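PDB 7DG2: MAGE domain-containing protein from Xenopus laevis, which probably serves as the MAGE-family Nse3 subunit that pairs with Nse1 to shape Nse4 within the DNA-associated Smc5/6 complex. Local coordinates for residues L11-V16 with P48-R53; I30-I35 with H74-T79; K117-W122 with P166-F171. All blocks are in the same frame, centred on the assembly; numbering follows the deposited sequence.

Contact 1: residues L11-V16 with P48-R53; sequences LKVGEV and PEIIHR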
loop_
_atom_site.group_PDB
_atom_site.type_symbol
_atom_site.label_atom_id
_atom_site.label_comp_id
_atom_site.label_asym_id
_atom_site.label_seq_id
_atom_site.Cartn_x
_atom_site.Cartn_y
_atom_site.Cartn_z
ATOM N N LEU B 11 -13.464 -22.304 -3.658
ATOM C CA LEU B 11 -12.020 -22.108 -3.591
ATOM C C LEU B 11 -11.528 -21.267 -4.761
ATOM O O LEU B 11 -10.674 -20.388 -4.584
ATOM C CB LEU B 11 -11.309 -23.464 -3.563
ATOM C CG LEU B 11 -11.530 -24.309 -2.307
ATOM C CD1 LEU B 11 -10.833 -25.651 -2.444
ATOM C CD2 LEU B 11 -11.038 -23.587 -1.070
ATOM N N LYS B 12 -12.063 -21.518 -5.967
ATOM C CA LYS B 12 -11.646 -20.733 -7.127
ATOM C C LYS B 12 -12.038 -19.276 -6.973
ATOM O O LYS B 12 -11.306 -18.384 -7.414
ATOM C CB LYS B 12 -12.276 -21.264 -8.418
ATOM C CG LYS B 12 -12.000 -22.693 -8.720
ATOM C CD LYS B 12 -10.532 -22.948 -8.745
ATOM C CE LYS B 12 -9.872 -22.298 -9.911
ATOM N NZ LYS B 12 -8.491 -22.806 -9.990
ATOM N N VAL B 13 -13.228 -19.013 -6.413
ATOM C CA VAL B 13 -13.653 -17.629 -6.219
ATOM C C VAL B 13 -12.660 -16.894 -5.333
ATOM O O VAL B 13 -12.250 -15.768 -5.633
ATOM C CB VAL B 13 -15.075 -17.567 -5.633
ATOM C CG1 VAL B 13 -15.419 -16.144 -5.212
ATOM C CG2 VAL B 13 -16.089 -18.063 -6.684
ATOM N N GLY B 14 -12.273 -17.515 -4.216
ATOM C CA GLY B 14 -11.290 -16.893 -3.341
ATOM C C GLY B 14 -9.968 -16.632 -4.041
ATOM O O GLY B 14 -9.340 -15.589 -3.834
ATOM N N GLU B 15 -9.529 -17.573 -4.880
ATOM C CA GLU B 15 -8.283 -17.378 -5.614
ATOM C C GLU B 15 -8.387 -16.206 -6.580
ATOM O O GLU B 15 -7.424 -15.452 -6.765
ATOM C CB GLU B 15 -7.911 -18.672 -6.350
ATOM C CG GLU B 15 -7.555 -19.782 -5.380
ATOM C CD GLU B 15 -7.531 -21.178 -5.995
ATOM O OE1 GLU B 15 -7.829 -21.335 -7.193
ATOM O OE2 GLU B 15 -7.223 -22.134 -5.251
ATOM N N VAL B 16 -9.536 -16.054 -7.241
ATOM C CA VAL B 16 -9.698 -14.927 -8.155
ATOM C C VAL B 16 -9.643 -13.607 -7.392
ATOM O O VAL B 16 -9.062 -12.624 -7.868
ATOM C CB VAL B 16 -11.010 -15.064 -8.951
ATOM C CG1 VAL B 16 -11.288 -13.779 -9.698
ATOM C CG2 VAL B 16 -10.898 -16.251 -9.930
ATOM N N PRO B 48 -17.983 -16.933 -16.054
ATOM C CA PRO B 48 -18.819 -15.771 -15.700
ATOM C C PRO B 48 -19.342 -15.830 -14.268
ATOM O O PRO B 48 -19.335 -14.800 -13.573
ATOM C CB PRO B 48 -19.950 -15.826 -16.745
ATOM C CG PRO B 48 -19.279 -16.534 -17.954
ATOM C CD PRO B 48 -18.489 -17.607 -17.277
ATOM N N GLU B 49 -19.776 -17.011 -13.796
ATOM C CA GLU B 49 -20.222 -17.134 -12.410
ATOM C C GLU B 49 -19.076 -16.884 -11.444
ATOM O O GLU B 49 -19.258 -16.247 -10.403
ATOM C CB GLU B 49 -20.807 -18.523 -12.150
ATOM C CG GLU B 49 -21.362 -18.670 -10.765
ATOM C CD GLU B 49 -21.707 -20.099 -10.386
ATOM O OE1 GLU B 49 -21.973 -20.322 -9.182
ATOM O OE2 GLU B 49 -21.715 -20.986 -11.274
ATOM N N ILE B 50 -17.887 -17.383 -11.764
ATOM C CA ILE B 50 -16.783 -17.271 -10.812
ATOM C C ILE B 50 -16.331 -15.819 -10.680
ATOM O O ILE B 50 -16.103 -15.329 -9.567
ATOM C CB ILE B 50 -15.632 -18.210 -11.219
ATOM C CG1 ILE B 50 -16.047 -19.663 -10.946
ATOM C CG2 ILE B 50 -14.353 -17.852 -10.458
ATOM C CD1 ILE B 50 -15.075 -20.715 -11.497
ATOM N N ILE B 51 -16.168 -15.119 -11.807
ATOM C CA ILE B 51 -15.800 -13.705 -11.740
ATOM C C ILE B 51 -16.927 -12.894 -11.098
ATOM O O ILE B 51 -16.670 -11.942 -10.351
ATOM C CB ILE B 51 -15.408 -13.176 -13.135
ATOM C CG1 ILE B 51 -14.171 -13.934 -13.648
ATOM C CG2 ILE B 51 -15.126 -11.672 -13.094
ATOM C CD1 ILE B 51 -13.625 -13.425 -14.967
ATOM N N HIS B 52 -18.185 -13.278 -11.335
ATOM C CA HIS B 52 -19.290 -12.600 -10.663
ATOM C C HIS B 52 -19.183 -12.733 -9.146
ATOM O O HIS B 52 -19.300 -11.744 -8.414
ATOM C CB HIS B 52 -20.627 -13.160 -11.160
ATOM C CG HIS B 52 -21.806 -12.619 -10.416
ATOM N ND1 HIS B 52 -22.214 -11.305 -10.520
ATOM C CD2 HIS B 52 -22.635 -13.198 -9.516
ATOM C CE1 HIS B 52 -23.262 -11.106 -9.738
ATOM N NE2 HIS B 52 -23.532 -12.236 -9.111
ATOM N N ARG B 53 -18.959 -13.949 -8.652
ATOM C CA ARG B 53 -18.870 -14.126 -7.207
ATOM C C ARG B 53 -17.665 -13.385 -6.631
ATOM O O ARG B 53 -17.735 -12.863 -5.514
ATOM C CB ARG B 53 -18.819 -15.613 -6.860
ATOM C CG ARG B 53 -20.101 -16.369 -7.234
ATOM C CD ARG B 53 -20.018 -17.841 -6.834
ATOM N NE ARG B 53 -19.711 -17.969 -5.415
ATOM C CZ ARG B 53 -19.444 -19.118 -4.797
ATOM N NH1 ARG B 53 -19.453 -20.260 -5.473
ATOM N NH2 ARG B 53 -19.169 -19.122 -3.498
#
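V13 presses its two methyls against R53, the side chains crossing at about a right angle. R53 CB lies 3.7 Å from V13 CG2 and 3.8 Å from V13 CG1. CG1 is anti to the backbone N of V13 (chi1 170°), which turns CG2 out beside that N and in over the guanidinium of R53. This methyl sits 3.8 Å above the plane, toward the rim of the group rather than over its middle. In R53 a bend at chi3 (55°) brings NE and CZ round the V13 methyl that CB and CD of the arginine already touch. One turn further along, V16 meets I50, again nearly at a right angle, methyl to methyl: CG2 of V16 lies 3.8 Å from CG2 of I50. V13 CG2 leans on the same I50 branch more loosely. These pairs join helix 6-23 to helix 47-62, the first and third helices of a winged-helix domain, one of two in this MAGE homology fold; the short segments cross at -59°, their axes 8.8 Å apart at closest approach. An alanine at V13 would cut away both methyls and is likely to open a gap against CB of R53 and deprive the guanidinium of the methyl over that face. At the other edge, CB of K12 touches I50 CD1 at 4.2 Å, but the lysine chain, bent at chi2 and chi3, carries its amine away from I50. NZ is hydrogen-bonded to V39 O, and K12 NZ also forms a salt bridge with E15 OE1 at 3.2 Å, weak as a hydrogen bond. Helix 32-40 covers the apolar part of this interface, V39 and I40 lying on V16 and I40 also on I50, while I87 of the neighbouring Nse1 chain packs on E15.

Contact 2: residues I30-I35 with H74-T79; sequences IKRADI and HIYILT
R32 passes first along Y76 and then onto H74. R32 CB starts 3.4 Å from H74 O and 3.6 Å from Y76 CE2. With CG anti to the backbone N (chi1 -177°), the chain continues past the phenol: CG keeps beside CE2 and the hydroxyl, and R32 CD comes to 3.3 Å from Y76 OH. A bend at chi3 then swings the head off the tyrosine, whose ring stands steeply to the guanidinium, and NE passes by H74 CB. The tip ends in a flat stack of guanidinium on imidazole, with centres 3.9 Å apart, planes at 14° and NH1 over the middle of the ring. H74 ND1 is hydrogen-bonded to E68, which helps fix the ring's rotation.

The backbone anchors the root of this side chain. R32 N donates to H74 O at 2.9 Å, and a water links that same carbonyl to A33 N. Just before it, I30 and Y76 form an antiparallel hydrogen-bonded pair through both N-H groups, followed by the non-hydrogen-bonded pair K31 and I75, where K31 CG meets I75 CG2 at 3.7 Å. I35 CD1 touches Y76 at the ring edge, 3.8 Å from CD2.

This is the place where the edge strand 30-31 of the winged-helix sheet runs into the second helix: strand 30-31 pairs with the central strand 75-80, K31 occupies the N-cap position of helix 32-40, I51 of helix 47-62 packs on R32 and I35, and L20 of helix 6-23 lies on I30 and I35.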
loop_
_atom_site.group_PDB
_atom_site.type_symbol
_atom_site.label_atom_id
_atom_site.label_comp_id
_atom_site.label_asym_id
_atom_site.label_seq_id
_atom_site.Cartn_x
_atom_site.Cartn_y
_atom_site.Cartn_z
ATOM N N ILE B 30 -6.045 -5.352 -15.450
ATOM C CA ILE B 30 -6.071 -6.803 -15.307
ATOM C C ILE B 30 -6.917 -7.378 -16.439
ATOM O O ILE B 30 -8.125 -7.124 -16.501
ATOM C CB ILE B 30 -6.633 -7.217 -13.941
ATOM C CG1 ILE B 30 -5.898 -6.446 -12.835
ATOM C CG2 ILE B 30 -6.539 -8.739 -13.785
ATOM C CD1 ILE B 30 -6.599 -6.463 -11.462
ATOM N N LYS B 31 -6.300 -8.180 -17.311
ATOM C CA LYS B 31 -7.051 -8.743 -18.437
ATOM C C LYS B 31 -7.983 -9.853 -17.969
ATOM O O LYS B 31 -7.569 -10.747 -17.235
ATOM C CB LYS B 31 -6.091 -9.305 -19.497
ATOM C CG LYS B 31 -5.154 -8.285 -20.120
ATOM C CD LYS B 31 -4.176 -8.995 -21.042
ATOM C CE LYS B 31 -3.199 -8.043 -21.713
ATOM N NZ LYS B 31 -2.405 -8.785 -22.738
ATOM N N ARG B 32 -9.251 -9.818 -18.414
ATOM C CA ARG B 32 -10.135 -10.952 -18.157
ATOM C C ARG B 32 -9.503 -12.262 -18.617
ATOM O O ARG B 32 -9.603 -13.290 -17.930
ATOM C CB ARG B 32 -11.475 -10.741 -18.870
ATOM C CG ARG B 32 -12.502 -11.812 -18.611
ATOM C CD ARG B 32 -13.741 -11.556 -19.467
ATOM N NE ARG B 32 -13.483 -11.994 -20.840
ATOM C CZ ARG B 32 -14.328 -11.823 -21.848
ATOM N NH1 ARG B 32 -15.490 -11.219 -21.627
ATOM N NH2 ARG B 32 -14.015 -12.271 -23.062
ATOM N N ALA B 33 -8.858 -12.250 -19.788
ATOM C CA ALA B 33 -8.284 -13.487 -20.311
ATOM C C ALA B 33 -7.215 -14.058 -19.383
ATOM O O ALA B 33 -7.076 -15.283 -19.289
ATOM C CB ALA B 33 -7.707 -13.247 -21.710
ATOM N N ASP B 34 -6.483 -13.197 -18.666
ATOM C CA ASP B 34 -5.476 -13.690 -17.727
ATOM C C ASP B 34 -6.117 -14.248 -16.464
ATOM O O ASP B 34 -5.655 -15.256 -15.928
ATOM C CB ASP B 34 -4.483 -12.586 -17.354
ATOM C CG ASP B 34 -3.527 -12.229 -18.484
ATOM O OD1 ASP B 34 -3.230 -13.101 -19.330
ATOM O OD2 ASP B 34 -3.054 -11.072 -18.513
ATOM N N ILE B 35 -7.186 -13.615 -15.959
ATOM C CA ILE B 35 -7.929 -14.225 -14.861
ATOM C C ILE B 35 -8.370 -15.632 -15.236
ATOM O O ILE B 35 -8.219 -16.587 -14.461
ATOM C CB ILE B 35 -9.148 -13.363 -14.486
ATOM C CG1 ILE B 35 -8.712 -11.950 -14.106
ATOM C CG2 ILE B 35 -9.913 -14.035 -13.338
ATOM C CD1 ILE B 35 -9.919 -11.005 -13.953
ATOM N N HIS B 74 -11.372 -6.391 -22.935
ATOM C CA HIS B 74 -11.920 -6.784 -21.638
ATOM C C HIS B 74 -10.842 -6.750 -20.559
ATOM O O HIS B 74 -10.420 -7.776 -20.033
ATOM C CB HIS B 74 -12.557 -8.173 -21.708
ATOM C CG HIS B 74 -13.555 -8.315 -22.811
ATOM N ND1 HIS B 74 -14.801 -7.729 -22.767
ATOM C CD2 HIS B 74 -13.485 -8.972 -23.995
ATOM C CE1 HIS B 74 -15.457 -8.021 -23.879
ATOM N NE2 HIS B 74 -14.681 -8.776 -24.636
ATOM N N ILE B 75 -10.395 -5.539 -20.251
ATOM C CA ILE B 75 -9.439 -5.328 -19.171
ATOM C C ILE B 75 -10.134 -4.573 -18.043
ATOM O O ILE B 75 -10.935 -3.653 -18.275
ATOM C CB ILE B 75 -8.156 -4.609 -19.645
ATOM C CG1 ILE B 75 -8.448 -3.202 -20.149
ATOM C CG2 ILE B 75 -7.470 -5.434 -20.745
ATOM C CD1 ILE B 75 -7.193 -2.350 -20.344
ATOM N N TYR B 76 -9.845 -4.990 -16.816
ATOM C CA TYR B 76 -10.533 -4.507 -15.624
ATOM C C TYR B 76 -9.610 -3.673 -14.752
ATOM O O TYR B 76 -8.391 -3.835 -14.777
ATOM C CB TYR B 76 -11.034 -5.660 -14.764
ATOM C CG TYR B 76 -11.993 -6.614 -15.444
ATOM C CD1 TYR B 76 -13.115 -6.152 -16.119
ATOM C CD2 TYR B 76 -11.777 -7.980 -15.388
ATOM C CE1 TYR B 76 -13.996 -7.046 -16.733
ATOM C CE2 TYR B 76 -12.654 -8.876 -15.978
ATOM C CZ TYR B 76 -13.755 -8.408 -16.646
ATOM O OH TYR B 76 -14.607 -9.312 -17.248
ATOM N N ILE B 77 -10.219 -2.798 -13.950
ATOM C CA ILE B 77 -9.548 -2.132 -12.839
ATOM C C ILE B 77 -10.455 -2.247 -11.620
ATOM O O ILE B 77 -11.607 -2.674 -11.710
ATOM C CB ILE B 77 -9.222 -0.652 -13.130
ATOM C CG1 ILE B 77 -10.507 0.166 -13.273
ATOM C CG2 ILE B 77 -8.336 -0.505 -14.366
ATOM C CD1 ILE B 77 -10.243 1.674 -13.322
ATOM N N LEU B 78 -9.926 -1.837 -10.464
ATOM C CA LEU B 78 -10.700 -1.764 -9.232
ATOM C C LEU B 78 -10.838 -0.297 -8.842
ATOM O O LEU B 78 -9.832 0.405 -8.740
ATOM C CB LEU B 78 -10.009 -2.549 -8.103
ATOM C CG LEU B 78 -9.850 -4.055 -8.298
ATOM C CD1 LEU B 78 -9.027 -4.631 -7.145
ATOM C CD2 LEU B 78 -11.211 -4.739 -8.386
ATOM N N THR B 79 -12.072 0.167 -8.637
ATOM C CA THR B 79 -12.319 1.533 -8.176
ATOM C C THR B 79 -13.028 1.494 -6.827
ATOM O O THR B 79 -13.522 0.454 -6.381
ATOM C CB THR B 79 -13.161 2.341 -9.179
ATOM O OG1 THR B 79 -14.459 1.755 -9.286
ATOM C CG2 THR B 79 -12.489 2.364 -10.554
HETATM O O HOH W 1 -8.944 -10.046 -21.774
#

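Contact 3: residues K117-W122 with P166-F171; sequences KESAIW and PVEYEF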
loop_
_atom_site.group_PDB
_atom_site.type_symbol
_atom_site.label_atom_id
_atom_site.label_comp_id
_atom_site.label_asym_id
_atom_site.label_seq_id
_atom_site.Cartn_x
_atom_site.Cartn_y
_atom_site.Cartn_z
ATOM N N LYS B 117 -0.142 19.110 -25.915
ATOM C CA LYS B 117 1.149 18.690 -26.437
ATOM C C LYS B 117 2.104 18.385 -25.294
ATOM O O LYS B 117 2.048 19.005 -24.224
ATOM C CB LYS B 117 1.745 19.770 -27.342
ATOM C CG LYS B 117 0.961 20.009 -28.614
ATOM C CD LYS B 117 1.841 20.607 -29.707
ATOM C CE LYS B 117 1.079 20.723 -31.021
ATOM N NZ LYS B 117 0.367 19.453 -31.361
ATOM N N GLU B 118 2.989 17.409 -25.520
ATOM C CA GLU B 118 4.004 17.108 -24.513
ATOM C C GLU B 118 4.789 18.357 -24.135
ATOM O O GLU B 118 5.093 18.575 -22.955
ATOM C CB GLU B 118 4.954 16.008 -25.002
ATOM C CG GLU B 118 6.043 15.681 -23.981
ATOM C CD GLU B 118 6.794 14.385 -24.261
ATOM O OE1 GLU B 118 6.674 13.847 -25.384
ATOM O OE2 GLU B 118 7.507 13.904 -23.347
ATOM N N SER B 119 5.104 19.207 -25.120
ATOM C CA SER B 119 5.874 20.411 -24.827
ATOM C C SER B 119 5.128 21.327 -23.866
ATOM O O SER B 119 5.733 21.929 -22.970
ATOM C CB SER B 119 6.220 21.149 -26.124
ATOM O OG SER B 119 5.062 21.467 -26.887
ATOM N N ALA B 120 3.806 21.440 -24.028
ATOM C CA ALA B 120 3.026 22.273 -23.122
ATOM C C ALA B 120 3.037 21.721 -21.703
ATOM O O ALA B 120 3.041 22.491 -20.740
ATOM C CB ALA B 120 1.592 22.402 -23.632
ATOM N N ILE B 121 3.049 20.397 -21.555
ATOM C CA ILE B 121 3.054 19.805 -20.223
ATOM C C ILE B 121 4.384 20.072 -19.520
ATOM O O ILE B 121 4.414 20.477 -18.352
ATOM C CB ILE B 121 2.722 18.303 -20.311
ATOM C CG1 ILE B 121 1.224 18.146 -20.582
ATOM C CG2 ILE B 121 3.174 17.566 -19.053
ATOM C CD1 ILE B 121 0.729 16.738 -20.564
ATOM N N TRP B 122 5.510 19.866 -20.212
ATOM C CA TRP B 122 6.782 20.138 -19.548
ATOM C C TRP B 122 6.985 21.626 -19.298
ATOM O O TRP B 122 7.614 22.005 -18.307
ATOM C CB TRP B 122 7.947 19.561 -20.353
ATOM C CG TRP B 122 7.893 18.081 -20.415
ATOM C CD1 TRP B 122 7.773 17.314 -21.538
ATOM C CD2 TRP B 122 7.907 17.171 -19.304
ATOM N NE1 TRP B 122 7.732 15.983 -21.198
ATOM C CE2 TRP B 122 7.812 15.868 -19.834
ATOM C CE3 TRP B 122 8.002 17.331 -17.917
ATOM C CZ2 TRP B 122 7.814 14.728 -19.028
ATOM C CZ3 TRP B 122 7.999 16.191 -17.112
ATOM C CH2 TRP B 122 7.901 14.910 -17.674
ATOM N N PRO B 166 9.275 16.066 -37.636
ATOM C CA PRO B 166 10.020 15.720 -36.411
ATOM C C PRO B 166 9.038 15.161 -35.395
ATOM O O PRO B 166 8.054 15.819 -35.050
ATOM C CB PRO B 166 10.617 17.061 -35.958
ATOM C CG PRO B 166 10.411 18.010 -37.106
ATOM C CD PRO B 166 9.188 17.524 -37.814
ATOM N N VAL B 167 9.284 13.926 -34.942
ATOM C CA VAL B 167 8.286 13.224 -34.140
ATOM C C VAL B 167 7.979 14.021 -32.879
ATOM O O VAL B 167 8.881 14.501 -32.183
ATOM C CB VAL B 167 8.752 11.798 -33.811
ATOM C CG1 VAL B 167 10.041 11.807 -32.993
ATOM C CG2 VAL B 167 7.646 11.036 -33.082
ATOM N N GLU B 168 6.689 14.189 -32.602
ATOM C CA GLU B 168 6.204 14.948 -31.461
ATOM C C GLU B 168 5.056 14.174 -30.828
ATOM O O GLU B 168 4.322 13.460 -31.516
ATOM C CB GLU B 168 5.753 16.357 -31.895
ATOM C CG GLU B 168 5.214 17.235 -30.780
ATOM C CD GLU B 168 4.858 18.630 -31.257
ATOM O OE1 GLU B 168 4.990 19.584 -30.459
ATOM O OE2 GLU B 168 4.453 18.774 -32.431
ATOM N N TYR B 169 4.898 14.319 -29.513
ATOM C CA TYR B 169 3.887 13.577 -28.773
ATOM C C TYR B 169 2.881 14.515 -28.116
ATOM O O TYR B 169 3.196 15.660 -27.774
ATOM C CB TYR B 169 4.534 12.690 -27.708
ATOM C CG TYR B 169 5.197 11.458 -28.273
ATOM C CD1 TYR B 169 6.501 11.501 -28.736
ATOM C CD2 TYR B 169 4.508 10.253 -28.352
ATOM C CE1 TYR B 169 7.103 10.371 -29.260
ATOM C CE2 TYR B 169 5.102 9.122 -28.863
ATOM C CZ TYR B 169 6.399 9.187 -29.320
ATOM O OH TYR B 169 6.993 8.061 -29.839
ATOM N N GLU B 170 1.662 14.013 -27.940
ATOM C CA GLU B 170 0.623 14.731 -27.217
ATOM C C GLU B 170 -0.060 13.787 -26.235
ATOM O O GLU B 170 -0.031 12.564 -26.386
ATOM C CB GLU B 170 -0.409 15.343 -28.169
ATOM C CG GLU B 170 -1.106 14.324 -29.045
ATOM C CD GLU B 170 -1.833 14.967 -30.209
ATOM O OE1 GLU B 170 -1.718 16.201 -30.372
ATOM O OE2 GLU B 170 -2.517 14.236 -30.953
ATOM N N PHE B 171 -0.687 14.379 -25.223
ATOM C CA PHE B 171 -1.291 13.635 -24.130
ATOM C C PHE B 171 -2.803 13.795 -24.133
ATOM O O PHE B 171 -3.325 14.882 -24.402
ATOM C CB PHE B 171 -0.764 14.124 -22.787
ATOM C CG PHE B 171 0.624 13.680 -22.453
ATOM C CD1 PHE B 171 0.840 12.468 -21.812
ATOM C CD2 PHE B 171 1.711 14.508 -22.697
ATOM C CE1 PHE B 171 2.116 12.084 -21.445
ATOM C CE2 PHE B 171 2.986 14.131 -22.328
ATOM C CZ PHE B 171 3.190 12.917 -21.714
HETATM O O HOH W 2 7.046 15.032 -27.739
HETATM O O HOH W 3 5.267 17.854 -27.703
#
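K117 and E170 face each other as an antiparallel non-hydrogen-bonded pair, where strand 116-117 edges the small sheet of the chain's second winged-helix domain and leads straight into helix 118-127. The lysine leans across the sheet: K117 CD lies 3.4 Å from E168 OE1, the two chains crossing near a right angle, and a bend at chi4 brings NZ to 4.0 Å from E170 OE1, a long salt bridge. K117 also sits at the N-cap position of the helix.

E118 follows, and its N-H reaches back to Y169 O at 2.9 Å, continuing the strand pairing into the first turn. Its side chain, CG anti to the backbone N (chi1 179°), extends alongside Y169, while CG touches the edge of the F171 ring at CE2. The carboxylate is buried but well supplied. OE1 accepts from a water that also takes the N-H of Y169, and is hydrogen-bonded to Y158 OH; OE2 pairs with K143. Such a setting is consistent with a carboxylate that stays ionised.

At S119 the backbone N donates to a second water, which passes its own bonds on to Y169 O and E168 OE1. Two residues on, I121 brings its end against the ring of F171: I121 CD1 lies 3.6 Å from F171 CG, and I121 also touches I105 and L108 of helix 94-111.

W122 closes the turn by gripping E118: W122 NE1 donates to the anti lone pair of E118 OE2 at 3.0 Å, the bond nearly straight at 171° and lying exactly in the indole plane.

Overall arrangement
Contacts 1 and 2 belong to one winged-helix domain and touch each other, V16 and I51 both packing on I35, so that helices 6-23, 32-40 and 47-62 and the sheet lock together. Contact 3 lies in the second such domain, its centre 30 Å from that of contact 2 and 43 Å from that of contact 1. It repeats the plan of contact 2, a short edge strand paired with the last strand and running into a helix. Contact 1 is mostly buried methyl packing between helices. The others are partly buried: contact 2 is held by three backbone bonds and a guanidinium stack at its rim; contact 3 has one such bond and relies more on waters, a buried carboxylate and the F171 ring.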